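Local coordinates for UDP-glucose 6-dehydrogenase (Pyrobaculum islandicum, PDB 3VTF), which probably oxidises UDP-glucose to UDP-glucuronate, reducing two molecules of NAD+ in the process, at residues G330-A342 against L362-A376. Sequence-based numbering, arbitrary orientation.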
loop_
_atom_site.group_PDB
_atom_site.type_symbol
_atom_site.label_atom_id
_atom_site.label_comp_id
_atom_site.label_asym_id
_atom_site.label_seq_id
_atom_site.Cartn_x
_atom_site.Cartn_y
_atom_site.Cartn_z
ATOM N N GLY A 330 8.945 -27.721 -23.033
ATOM C CA GLY A 330 7.613 -28.299 -23.286
ATOM C C GLY A 330 7.284 -29.265 -22.172
ATOM O O GLY A 330 8.210 -29.872 -21.567
ATOM N N LEU A 331 5.989 -29.387 -21.863
ATOM C CA LEU A 331 5.531 -30.155 -20.700
ATOM C C LEU A 331 4.866 -31.513 -21.000
ATOM O O LEU A 331 4.753 -32.334 -20.096
ATOM C CB LEU A 331 4.564 -29.292 -19.819
ATOM C CG LEU A 331 5.183 -27.969 -19.325
ATOM C CD1 LEU A 331 4.168 -27.108 -18.541
ATOM C CD2 LEU A 331 6.420 -28.250 -18.452
ATOM N N ARG A 332 4.423 -31.730 -22.250
ATOM C CA ARG A 332 3.702 -32.984 -22.625
ATOM C C ARG A 332 4.450 -34.229 -22.147
ATOM O O ARG A 332 5.625 -34.381 -22.434
ATOM C CB ARG A 332 3.467 -33.052 -24.122
ATOM C CG ARG A 332 2.336 -32.127 -24.547
ATOM C CD ARG A 332 1.593 -32.571 -25.818
ATOM N NE ARG A 332 0.824 -31.443 -26.420
ATOM C CZ ARG A 332 1.394 -30.358 -26.944
ATOM N NH1 ARG A 332 2.726 -30.260 -26.926
ATOM N NH2 ARG A 332 0.665 -29.368 -27.501
ATOM N N GLY A 333 3.785 -35.063 -21.345
ATOM C CA GLY A 333 4.348 -36.329 -20.902
ATOM C C GLY A 333 5.367 -36.151 -19.808
ATOM O O GLY A 333 5.893 -37.136 -19.287
ATOM N N ARG A 334 5.657 -34.902 -19.414
ATOM C CA ARG A 334 6.763 -34.705 -18.478
ATOM C C ARG A 334 6.271 -34.889 -17.054
ATOM O O ARG A 334 5.131 -34.654 -16.766
ATOM C CB ARG A 334 7.403 -33.331 -18.729
ATOM C CG ARG A 334 8.900 -33.350 -18.758
ATOM C CD ARG A 334 9.468 -34.151 -19.918
ATOM N NE ARG A 334 9.307 -33.338 -21.116
ATOM C CZ ARG A 334 10.219 -32.477 -21.554
ATOM N NH1 ARG A 334 11.345 -32.347 -20.864
ATOM N NH2 ARG A 334 9.985 -31.745 -22.656
ATOM N N HIS A 335 7.136 -35.334 -16.163
ATOM C CA HIS A 335 6.779 -35.629 -14.819
ATOM C C HIS A 335 7.072 -34.366 -14.032
ATOM O O HIS A 335 8.232 -34.008 -13.863
ATOM C CB HIS A 335 7.687 -36.771 -14.296
ATOM C CG HIS A 335 7.250 -38.171 -14.705
ATOM N ND1 HIS A 335 7.376 -38.646 -15.963
ATOM C CD2 HIS A 335 6.707 -39.203 -13.955
ATOM C CE1 HIS A 335 6.913 -39.910 -16.015
ATOM N NE2 HIS A 335 6.496 -40.242 -14.788
ATOM N N VAL A 336 6.038 -33.747 -13.466
ATOM C CA VAL A 336 6.162 -32.408 -12.782
ATOM C C VAL A 336 5.406 -32.417 -11.461
ATOM O O VAL A 336 4.319 -32.961 -11.388
ATOM C CB VAL A 336 5.570 -31.292 -13.684
ATOM C CG1 VAL A 336 5.594 -29.977 -12.930
ATOM C CG2 VAL A 336 6.295 -31.252 -15.071
ATOM N N GLY A 337 6.011 -31.881 -10.404
ATOM C CA GLY A 337 5.373 -31.839 -9.105
ATOM C C GLY A 337 4.876 -30.453 -8.700
ATOM O O GLY A 337 5.432 -29.401 -9.108
ATOM N N VAL A 338 3.893 -30.438 -7.804
ATOM C CA VAL A 338 3.520 -29.213 -7.170
ATOM C C VAL A 338 3.661 -29.465 -5.709
ATOM O O VAL A 338 2.944 -30.308 -5.168
ATOM C CB VAL A 338 2.051 -28.815 -7.497
ATOM C CG1 VAL A 338 1.624 -27.578 -6.706
ATOM C CG2 VAL A 338 1.854 -28.723 -8.990
ATOM N N LEU A 339 4.506 -28.662 -5.052
ATOM C CA LEU A 339 4.671 -28.638 -3.618
ATOM C C LEU A 339 3.764 -27.599 -2.999
ATOM O O LEU A 339 4.076 -26.400 -3.074
ATOM C CB LEU A 339 6.129 -28.372 -3.177
ATOM C CG LEU A 339 7.089 -29.561 -3.429
ATOM C CD1 LEU A 339 8.567 -29.185 -3.160
ATOM C CD2 LEU A 339 6.628 -30.767 -2.598
ATOM N N GLY A 340 2.648 -28.037 -2.381
ATOM C CA GLY A 340 1.788 -27.083 -1.666
ATOM C C GLY A 340 0.437 -26.954 -2.413
ATOM O O GLY A 340 0.420 -26.629 -3.589
ATOM N N LEU A 341 -0.674 -27.275 -1.729
ATOM C CA LEU A 341 -1.971 -27.185 -2.316
ATOM C C LEU A 341 -2.855 -26.303 -1.429
ATOM O O LEU A 341 -3.813 -25.737 -1.926
ATOM C CB LEU A 341 -2.596 -28.578 -2.403
ATOM C CG LEU A 341 -1.873 -29.528 -3.345
ATOM C CD1 LEU A 341 -2.389 -30.958 -3.214
ATOM C CD2 LEU A 341 -1.944 -29.075 -4.807
ATOM N N ALA A 342 -2.629 -26.294 -0.105
ATOM C CA ALA A 342 -3.361 -25.360 0.774
ATOM C C ALA A 342 -3.123 -23.927 0.278
ATOM O O ALA A 342 -2.050 -23.629 -0.238
ATOM C CB ALA A 342 -2.885 -25.467 2.212
ATOM N N LEU A 362 -0.923 -27.267 -15.415
ATOM C CA LEU A 362 0.029 -28.297 -15.838
ATOM C C LEU A 362 -0.732 -29.425 -16.586
ATOM O O LEU A 362 -0.257 -29.918 -17.615
ATOM C CB LEU A 362 0.773 -28.831 -14.618
ATOM C CG LEU A 362 1.793 -27.813 -13.975
ATOM C CD1 LEU A 362 2.302 -28.540 -12.757
ATOM C CD2 LEU A 362 2.925 -27.443 -14.947
ATOM N N LEU A 363 -1.849 -29.865 -16.015
ATOM C CA LEU A 363 -2.693 -30.918 -16.606
ATOM C C LEU A 363 -3.140 -30.573 -17.988
ATOM O O LEU A 363 -2.909 -31.341 -18.901
ATOM C CB LEU A 363 -3.892 -31.229 -15.753
ATOM C CG LEU A 363 -3.608 -31.997 -14.484
ATOM C CD1 LEU A 363 -4.875 -32.021 -13.632
ATOM C CD2 LEU A 363 -3.025 -33.391 -14.729
ATOM N N GLU A 364 -3.713 -29.405 -18.147
ATOM C CA GLU A 364 -4.091 -28.859 -19.434
ATOM C C GLU A 364 -2.912 -28.807 -20.434
ATOM O O GLU A 364 -3.092 -28.753 -21.650
ATOM C CB GLU A 364 -4.735 -27.500 -19.117
ATOM C CG GLU A 364 -5.259 -26.631 -20.241
ATOM C CD GLU A 364 -5.896 -25.336 -19.694
ATOM O OE1 GLU A 364 -5.156 -24.438 -19.224
ATOM O OE2 GLU A 364 -7.146 -25.194 -19.729
ATOM N N ARG A 365 -1.676 -28.853 -19.954
ATOM C CA ARG A 365 -0.555 -28.932 -20.895
ATOM C C ARG A 365 0.034 -30.349 -21.071
ATOM O O ARG A 365 1.150 -30.498 -21.579
ATOM C CB ARG A 365 0.539 -27.877 -20.598
ATOM C CG ARG A 365 0.179 -26.474 -21.097
ATOM C CD ARG A 365 0.842 -25.431 -20.212
ATOM N NE ARG A 365 -0.018 -24.256 -19.993
ATOM C CZ ARG A 365 0.325 -22.991 -20.254
ATOM N NH1 ARG A 365 1.551 -22.657 -20.747
ATOM N NH2 ARG A 365 -0.573 -22.039 -20.000
ATOM N N GLY A 366 -0.685 -31.373 -20.622
ATOM C CA GLY A 366 -0.237 -32.771 -20.894
ATOM C C GLY A 366 0.862 -33.274 -19.968
ATOM O O GLY A 366 1.453 -34.329 -20.202
ATOM N N ALA A 367 1.147 -32.529 -18.890
ATOM C CA ALA A 367 2.064 -33.022 -17.835
ATOM C C ALA A 367 1.446 -34.126 -17.002
ATOM O O ALA A 367 0.224 -34.158 -16.756
ATOM C CB ALA A 367 2.557 -31.892 -16.907
ATOM N N ARG A 368 2.308 -35.018 -16.554
ATOM C CA ARG A 368 1.957 -35.986 -15.540
ATOM C C ARG A 368 2.275 -35.303 -14.234
ATOM O O ARG A 368 3.466 -35.098 -13.910
ATOM C CB ARG A 368 2.802 -37.277 -15.647
ATOM C CG ARG A 368 2.986 -37.849 -17.054
ATOM C CD ARG A 368 3.764 -39.155 -16.938
ATOM N NE ARG A 368 3.571 -40.058 -18.077
ATOM C CZ ARG A 368 3.781 -41.382 -18.040
ATOM N NH1 ARG A 368 4.179 -41.997 -16.933
ATOM N NH2 ARG A 368 3.570 -42.110 -19.126
ATOM N N VAL A 369 1.230 -34.988 -13.476
ATOM C CA VAL A 369 1.325 -34.142 -12.259
ATOM C C VAL A 369 1.290 -34.916 -10.953
ATOM O O VAL A 369 0.379 -35.725 -10.682
ATOM C CB VAL A 369 0.159 -33.123 -12.251
ATOM C CG1 VAL A 369 0.167 -32.243 -11.005
ATOM C CG2 VAL A 369 0.251 -32.288 -13.480
ATOM N N TYR A 370 2.278 -34.631 -10.129
ATOM C CA TYR A 370 2.372 -35.143 -8.784
ATOM C C TYR A 370 2.153 -33.968 -7.878
ATOM O O TYR A 370 2.649 -32.846 -8.159
ATOM C CB TYR A 370 3.769 -35.697 -8.540
ATOM C CG TYR A 370 4.083 -36.810 -9.493
ATOM C CD1 TYR A 370 4.087 -38.165 -9.054
ATOM C CD2 TYR A 370 4.376 -36.534 -10.830
ATOM C CE1 TYR A 370 4.364 -39.210 -9.963
ATOM C CE2 TYR A 370 4.653 -37.554 -11.741
ATOM C CZ TYR A 370 4.649 -38.884 -11.310
ATOM O OH TYR A 370 4.971 -39.817 -12.264
ATOM N N VAL A 371 1.477 -34.194 -6.763
ATOM C CA VAL A 371 1.261 -33.138 -5.787
ATOM C C VAL A 371 1.539 -33.607 -4.367
ATOM O O VAL A 371 1.443 -34.779 -4.076
ATOM C CB VAL A 371 -0.178 -32.579 -5.856
ATOM C CG1 VAL A 371 -0.511 -32.134 -7.261
ATOM C CG2 VAL A 371 -1.176 -33.596 -5.348
ATOM N N HIS A 372 1.897 -32.679 -3.498
ATOM C CA HIS A 372 1.974 -32.927 -2.078
ATOM C C HIS A 372 1.494 -31.749 -1.284
ATOM O O HIS A 372 1.638 -30.615 -1.713
ATOM C CB HIS A 372 3.400 -33.251 -1.651
ATOM C CG HIS A 372 3.585 -33.300 -0.156
ATOM N ND1 HIS A 372 3.957 -32.242 0.551
ATOM C CD2 HIS A 372 3.413 -34.329 0.747
ATOM C CE1 HIS A 372 4.032 -32.570 1.838
ATOM N NE2 HIS A 372 3.697 -33.846 1.957
ATOM N N ASP A 373 0.923 -32.001 -0.115
ATOM C CA ASP A 373 0.719 -30.966 0.891
ATOM C C ASP A 373 0.755 -31.618 2.250
ATOM O O ASP A 373 0.271 -32.709 2.396
ATOM C CB ASP A 373 -0.620 -30.252 0.685
ATOM C CG ASP A 373 -0.767 -29.025 1.547
ATOM O OD1 ASP A 373 -0.446 -27.931 1.080
ATOM O OD2 ASP A 373 -1.183 -29.154 2.697
ATOM N N PRO A 374 1.288 -30.973 3.271
ATOM C CA PRO A 374 1.239 -31.692 4.551
ATOM C C PRO A 374 -0.174 -31.874 5.129
ATOM O O PRO A 374 -0.350 -32.764 5.972
ATOM C CB PRO A 374 2.037 -30.773 5.501
ATOM C CG PRO A 374 2.993 -30.010 4.542
ATOM C CD PRO A 374 2.028 -29.705 3.382
ATOM N N MET A 375 -1.152 -31.015 4.781
ATOM C CA MET A 375 -2.507 -31.173 5.325
ATOM C C MET A 375 -3.627 -31.258 4.295
ATOM O O MET A 375 -4.636 -31.887 4.536
ATOM C CB MET A 375 -2.834 -30.074 6.297
ATOM C CG MET A 375 -1.939 -30.060 7.511
ATOM S SD MET A 375 -2.480 -28.694 8.534
ATOM C CE MET A 375 -3.993 -29.443 9.219
ATOM N N ALA A 376 -3.489 -30.631 3.137
ATOM C CA ALA A 376 -4.700 -30.345 2.342
ATOM C C ALA A 376 -4.995 -31.387 1.281
ATOM O O ALA A 376 -5.773 -31.133 0.371
ATOM C CB ALA A 376 -4.549 -28.922 1.696
#
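Val336 and Val338 of strand 335-339 exchange backbone bonds with Arg368, Tyr370 and His372 of the parallel strand 368-372, which follows through helix 354-364 in a beta-alpha-beta crossover of the UDP-binding domain. Val336 N donates to Arg368 O and Val336 O accepts from Tyr370 N at 2.9 Å; Val338 is bonded likewise to Tyr370 O and His372 N. The alternate residues Gly337 and Leu339 bond to strand 403-406, which places 335-339 inside the sheet. Before the strands, Gly333 in a type II turn donates to Gly366 O at 2.7 Å; both glycines have positive phi, and Gly366 closes the helix in a Schellman motif.

Apolar side chains fill the face beneath the crossover helix. Leu362 forks, CD1 reaching Val336 CG1 at 3.6 Å and Val338 CG2, CD2 meeting Leu331 CD1. The beta-branched valines suit extended backbone and give compact methyl surfaces to the leucine. Farther along, Leu341 CD1 packs on Val371 CG2 at 3.6 Å, their side chains crossing nearly at a right angle.

On the other face, exposed Arg368 lies alongside partly exposed His335. Its aliphatic CD covers the imidazole face, offset toward the rim, in a CH-pi contact 3.7 Å from the centroid, a role arginine's long apolar stem suits. Tyr370 meets His335 rim to rim, with the planes 24° apart.

Asp373 provides the polar closure. With CG anti to the backbone N (chi1 -170°), the carboxylate faces the loop after Gly340: OD1 accepts from Leu341 N (2.9 Å, 172°) and, from the same face of its plane, Ala342 N, as well as from Trp410 NE1. OD2 accepts from Met375 N in an Asx turn and from Ala376 N, the N-cap of helix 377-384, in an Asx motif. Five N-H donors thus compensate a buried carboxylate, probably favouring its ionised form, and fix the chain leading directly into the UDP-glucose-binding residues Phe343 and Lys344.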